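Local coordinates for putative exported protein (Bacteroides fragilis NCTC 9343, PDB 3IEE) that is of unknown function but folds into a largely helical, strand-free, probably exported and possibly lipid-anchored, single-chain protein, at residues V46-G57 and F107-L118. Sequence-based numbering, arbitrary orientation.
Sequences VNAVLDYMEQKG and FYANFDTYLSYL. With EDO (1,2-ethanediol), chain C.
Tyr114 OH donates a short hydrogen bond of 2.6 Å to Met53 O, a carbonyl that also takes a weak helical bond from Gly57 N near the end of its helix. The bond ties a ring of one helix to the backbone of the other; the hydroxyl approaches from above the carbonyl plane, 55° out of it. The two belong to a helical bundle, in which the short helix 43-56 lies beside the long helix 87-119; segments 46-56 and 107-118 run nearly parallel, 9° apart, their axes 11.0 Å apart at closest approach. That wide spacing leaves room for large aromatic side chains from 107-118, and Phe107, Phe111 and Tyr114 all reach across.

Met53, a selenomethionine, suits the place between two of these rings because its chain is flexible: a bend at chi3 (75°) lays CE over one face of Tyr114, a CH-pi contact 3.9 Å from the ring centroid. Its CG and SE meet the edge of Phe111, with SE making a Met-aromatic contact there. On the opposite face of Tyr114 rests CG of Leu118, from the same helix; the ring is sandwiched between two apolar groups, each offset toward its rim, which restricts its swing.

Tyr52 CD2 also meets the Phe111 edge, 3.7 Å from Phe111 CZ. Val49, branched at CB, sends CG1 between Phe107 and Phe111, lying 3.6 Å from Phe107 CE2. Helix 123-162 borders the pair, Asn133 touching Met53, its ND2 hydrogen-bonded to Phe107 O. At the C-terminal end of the contact Leu118 packs on Gly57 and Lys56; Lys56 NZ hydrogen-bonds to Pro60 O, while Leu118 CD1 lies 3.8 Å from Lys56 CG.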
# COMPACT_ATOMS: atom_id res chain seq x y z
N VAL A 46 -10.21 -6.91 -4.38
CA VAL A 46 -9.86 -7.11 -5.77
C VAL A 46 -9.58 -8.59 -6.07
O VAL A 46 -10.07 -9.12 -7.08
CB VAL A 46 -8.68 -6.21 -6.17
CG1 VAL A 46 -8.23 -6.51 -7.63
CG2 VAL A 46 -9.04 -4.71 -5.98
N ASN A 47 -8.81 -9.27 -5.20
CA ASN A 47 -8.57 -10.72 -5.27
C ASN A 47 -9.89 -11.53 -5.33
O ASN A 47 -10.02 -12.50 -6.11
CB ASN A 47 -7.79 -11.20 -4.04
CG ASN A 47 -6.33 -10.76 -4.02
OD1 ASN A 47 -5.82 -10.24 -5.00
ND2 ASN A 47 -5.65 -10.98 -2.89
N ALA A 48 -10.83 -11.12 -4.47
CA ALA A 48 -12.17 -11.71 -4.39
C ALA A 48 -12.96 -11.55 -5.69
O ALA A 48 -13.67 -12.51 -6.10
CB ALA A 48 -12.96 -11.13 -3.19
N VAL A 49 -12.88 -10.38 -6.32
CA VAL A 49 -13.55 -10.15 -7.59
C VAL A 49 -12.95 -11.10 -8.65
O VAL A 49 -13.69 -11.76 -9.36
CB VAL A 49 -13.51 -8.65 -8.02
CG1 VAL A 49 -13.97 -8.47 -9.43
CG2 VAL A 49 -14.33 -7.77 -7.04
N LEU A 50 -11.62 -11.15 -8.73
CA LEU A 50 -10.95 -12.00 -9.72
C LEU A 50 -11.22 -13.49 -9.47
O LEU A 50 -11.42 -14.28 -10.40
CB LEU A 50 -9.45 -11.73 -9.74
CG LEU A 50 -9.00 -10.35 -10.26
CD1 LEU A 50 -7.49 -10.19 -9.90
CD2 LEU A 50 -9.22 -10.20 -11.79
N ASP A 51 -11.22 -13.88 -8.20
CA ASP A 51 -11.50 -15.27 -7.82
C ASP A 51 -12.92 -15.67 -8.26
O ASP A 51 -13.12 -16.77 -8.78
CB ASP A 51 -11.37 -15.45 -6.32
CG ASP A 51 -9.92 -15.56 -5.84
OD1 ASP A 51 -9.04 -15.86 -6.65
OD2 ASP A 51 -9.71 -15.42 -4.63
N TYR A 52 -13.89 -14.81 -7.98
CA TYR A 52 -15.29 -15.01 -8.42
C TYR A 52 -15.39 -15.07 -9.93
O TYR A 52 -16.05 -15.95 -10.48
CB TYR A 52 -16.21 -13.91 -7.89
CG TYR A 52 -17.69 -14.09 -8.31
CD1 TYR A 52 -18.47 -15.11 -7.78
CD2 TYR A 52 -18.23 -13.33 -9.33
CE1 TYR A 52 -19.77 -15.30 -8.19
CE2 TYR A 52 -19.52 -13.49 -9.74
CZ TYR A 52 -20.30 -14.50 -9.21
OH TYR A 52 -21.61 -14.65 -9.60
N MSE A 53 -14.75 -14.14 -10.63
CA MSE A 53 -14.70 -14.24 -12.09
C MSE A 53 -14.22 -15.61 -12.56
O MSE A 53 -14.89 -16.24 -13.39
CB MSE A 53 -13.86 -13.10 -12.71
CG MSE A 53 -14.50 -11.76 -12.59
SE MSE A 53 -13.38 -10.29 -13.11
CE MSE A 53 -13.45 -10.52 -15.03
N GLU A 54 -13.10 -16.09 -12.01
CA GLU A 54 -12.55 -17.40 -12.39
C GLU A 54 -13.55 -18.52 -12.10
O GLU A 54 -13.81 -19.38 -12.94
CB GLU A 54 -11.28 -17.74 -11.60
CG GLU A 54 -10.06 -16.89 -11.90
CD GLU A 54 -8.89 -17.10 -10.86
OE1 GLU A 54 -9.14 -17.52 -9.69
OE2 GLU A 54 -7.72 -16.83 -11.24
N GLN A 55 -14.09 -18.50 -10.89
CA GLN A 55 -15.00 -19.56 -10.46
C GLN A 55 -16.29 -19.58 -11.27
O GLN A 55 -16.75 -20.66 -11.65
CB GLN A 55 -15.32 -19.43 -8.97
CG GLN A 55 -16.09 -20.60 -8.42
CD GLN A 55 -15.49 -21.94 -8.82
OE1 GLN A 55 -16.19 -22.80 -9.42
NE2 GLN A 55 -14.19 -22.14 -8.50
N LYS A 56 -16.86 -18.40 -11.53
CA LYS A 56 -18.12 -18.27 -12.28
C LYS A 56 -18.03 -18.80 -13.71
O LYS A 56 -19.02 -19.18 -14.33
CB LYS A 56 -18.59 -16.80 -12.25
CG LYS A 56 -20.01 -16.53 -12.74
CD LYS A 56 -21.09 -17.26 -11.94
CE LYS A 56 -22.50 -16.79 -12.33
NZ LYS A 56 -23.61 -17.51 -11.58
N GLY A 57 -16.81 -18.85 -14.24
CA GLY A 57 -16.57 -19.47 -15.53
C GLY A 57 -16.52 -20.99 -15.46
O GLY A 57 -16.55 -21.63 -16.50
N PHE A 107 -12.05 -1.70 -14.57
CA PHE A 107 -12.02 -3.00 -13.92
C PHE A 107 -13.43 -3.40 -13.51
O PHE A 107 -13.88 -4.53 -13.74
CB PHE A 107 -11.14 -2.93 -12.66
CG PHE A 107 -11.05 -4.23 -11.89
CD1 PHE A 107 -10.08 -5.17 -12.22
CD2 PHE A 107 -11.86 -4.47 -10.78
CE1 PHE A 107 -9.95 -6.33 -11.50
CE2 PHE A 107 -11.73 -5.66 -10.05
CZ PHE A 107 -10.77 -6.59 -10.42
N TYR A 108 -14.13 -2.47 -12.87
CA TYR A 108 -15.50 -2.74 -12.45
C TYR A 108 -16.55 -2.75 -13.56
O TYR A 108 -17.44 -3.59 -13.49
CB TYR A 108 -15.94 -1.83 -11.30
CG TYR A 108 -15.27 -2.22 -10.01
CD1 TYR A 108 -15.70 -3.34 -9.29
CD2 TYR A 108 -14.18 -1.52 -9.54
CE1 TYR A 108 -15.06 -3.72 -8.10
CE2 TYR A 108 -13.52 -1.90 -8.38
CZ TYR A 108 -13.97 -2.99 -7.66
OH TYR A 108 -13.26 -3.31 -6.49
N ALA A 109 -16.43 -1.88 -14.57
CA ALA A 109 -17.23 -2.02 -15.82
C ALA A 109 -17.04 -3.40 -16.49
O ALA A 109 -18.04 -4.06 -16.90
CB ALA A 109 -16.87 -0.91 -16.81
N ASN A 110 -15.79 -3.83 -16.59
CA ASN A 110 -15.44 -5.10 -17.22
C ASN A 110 -16.02 -6.30 -16.50
O ASN A 110 -16.29 -7.32 -17.13
CB ASN A 110 -13.92 -5.30 -17.29
CG ASN A 110 -13.26 -4.44 -18.33
OD1 ASN A 110 -13.92 -3.82 -19.17
ND2 ASN A 110 -11.95 -4.39 -18.29
N PHE A 111 -16.16 -6.21 -15.18
CA PHE A 111 -16.77 -7.29 -14.39
C PHE A 111 -18.21 -7.55 -14.84
O PHE A 111 -18.60 -8.68 -15.05
CB PHE A 111 -16.71 -6.93 -12.88
CG PHE A 111 -17.38 -7.93 -11.99
CD1 PHE A 111 -16.85 -9.18 -11.83
CD2 PHE A 111 -18.52 -7.61 -11.29
CE1 PHE A 111 -17.45 -10.12 -11.01
CE2 PHE A 111 -19.13 -8.53 -10.44
CZ PHE A 111 -18.58 -9.79 -10.30
N ASP A 112 -18.99 -6.47 -15.00
CA ASP A 112 -20.36 -6.60 -15.48
C ASP A 112 -20.41 -7.21 -16.89
O ASP A 112 -21.16 -8.14 -17.16
CB ASP A 112 -21.03 -5.22 -15.49
CG ASP A 112 -21.20 -4.61 -14.08
OD1 ASP A 112 -21.06 -5.31 -13.06
OD2 ASP A 112 -21.47 -3.40 -14.00
N THR A 113 -19.58 -6.70 -17.78
CA THR A 113 -19.54 -7.21 -19.15
C THR A 113 -19.14 -8.69 -19.21
O THR A 113 -19.66 -9.47 -20.02
CB THR A 113 -18.58 -6.37 -20.01
OG1 THR A 113 -18.88 -4.99 -19.79
CG2 THR A 113 -18.75 -6.72 -21.53
N TYR A 114 -18.21 -9.07 -18.34
CA TYR A 114 -17.74 -10.46 -18.25
C TYR A 114 -18.89 -11.42 -17.91
O TYR A 114 -19.04 -12.49 -18.51
CB TYR A 114 -16.67 -10.55 -17.15
CG TYR A 114 -16.21 -11.92 -16.83
CD1 TYR A 114 -15.26 -12.54 -17.59
CD2 TYR A 114 -16.73 -12.62 -15.73
CE1 TYR A 114 -14.79 -13.82 -17.28
CE2 TYR A 114 -16.29 -13.89 -15.40
CZ TYR A 114 -15.33 -14.51 -16.21
OH TYR A 114 -14.86 -15.77 -15.94
N LEU A 115 -19.72 -11.00 -16.95
CA LEU A 115 -20.84 -11.81 -16.50
C LEU A 115 -21.84 -11.95 -17.66
O LEU A 115 -22.45 -13.00 -17.83
CB LEU A 115 -21.49 -11.17 -15.27
CG LEU A 115 -20.63 -11.25 -13.99
CD1 LEU A 115 -21.32 -10.58 -12.83
CD2 LEU A 115 -20.29 -12.68 -13.65
N SER A 116 -21.98 -10.90 -18.47
CA SER A 116 -22.91 -10.97 -19.60
C SER A 116 -22.39 -11.87 -20.74
O SER A 116 -23.18 -12.58 -21.37
CB SER A 116 -23.24 -9.58 -20.10
OG SER A 116 -23.72 -8.78 -19.02
N TYR A 117 -21.09 -11.84 -21.00
CA TYR A 117 -20.50 -12.82 -21.95
C TYR A 117 -20.77 -14.26 -21.48
O TYR A 117 -21.15 -15.12 -22.27
CB TYR A 117 -18.98 -12.63 -22.08
CG TYR A 117 -18.54 -11.53 -23.02
CD1 TYR A 117 -19.18 -11.34 -24.24
CD2 TYR A 117 -17.46 -10.69 -22.69
CE1 TYR A 117 -18.79 -10.34 -25.10
CE2 TYR A 117 -17.06 -9.68 -23.55
CZ TYR A 117 -17.73 -9.51 -24.76
OH TYR A 117 -17.37 -8.54 -25.65
N LEU A 118 -20.55 -14.53 -20.18
CA LEU A 118 -20.85 -15.86 -19.61
C LEU A 118 -22.32 -16.25 -19.74
O LEU A 118 -22.63 -17.41 -20.10
CB LEU A 118 -20.47 -15.91 -18.14
CG LEU A 118 -18.98 -15.99 -17.80
CD1 LEU A 118 -18.77 -16.02 -16.26
CD2 LEU A 118 -18.29 -17.16 -18.49
C1 EDO C . -4.98 -6.63 -5.89
O1 EDO C . -4.21 -7.71 -5.31
C2 EDO C . -4.10 -5.80 -6.84
O2 EDO C . -4.83 -4.70 -7.39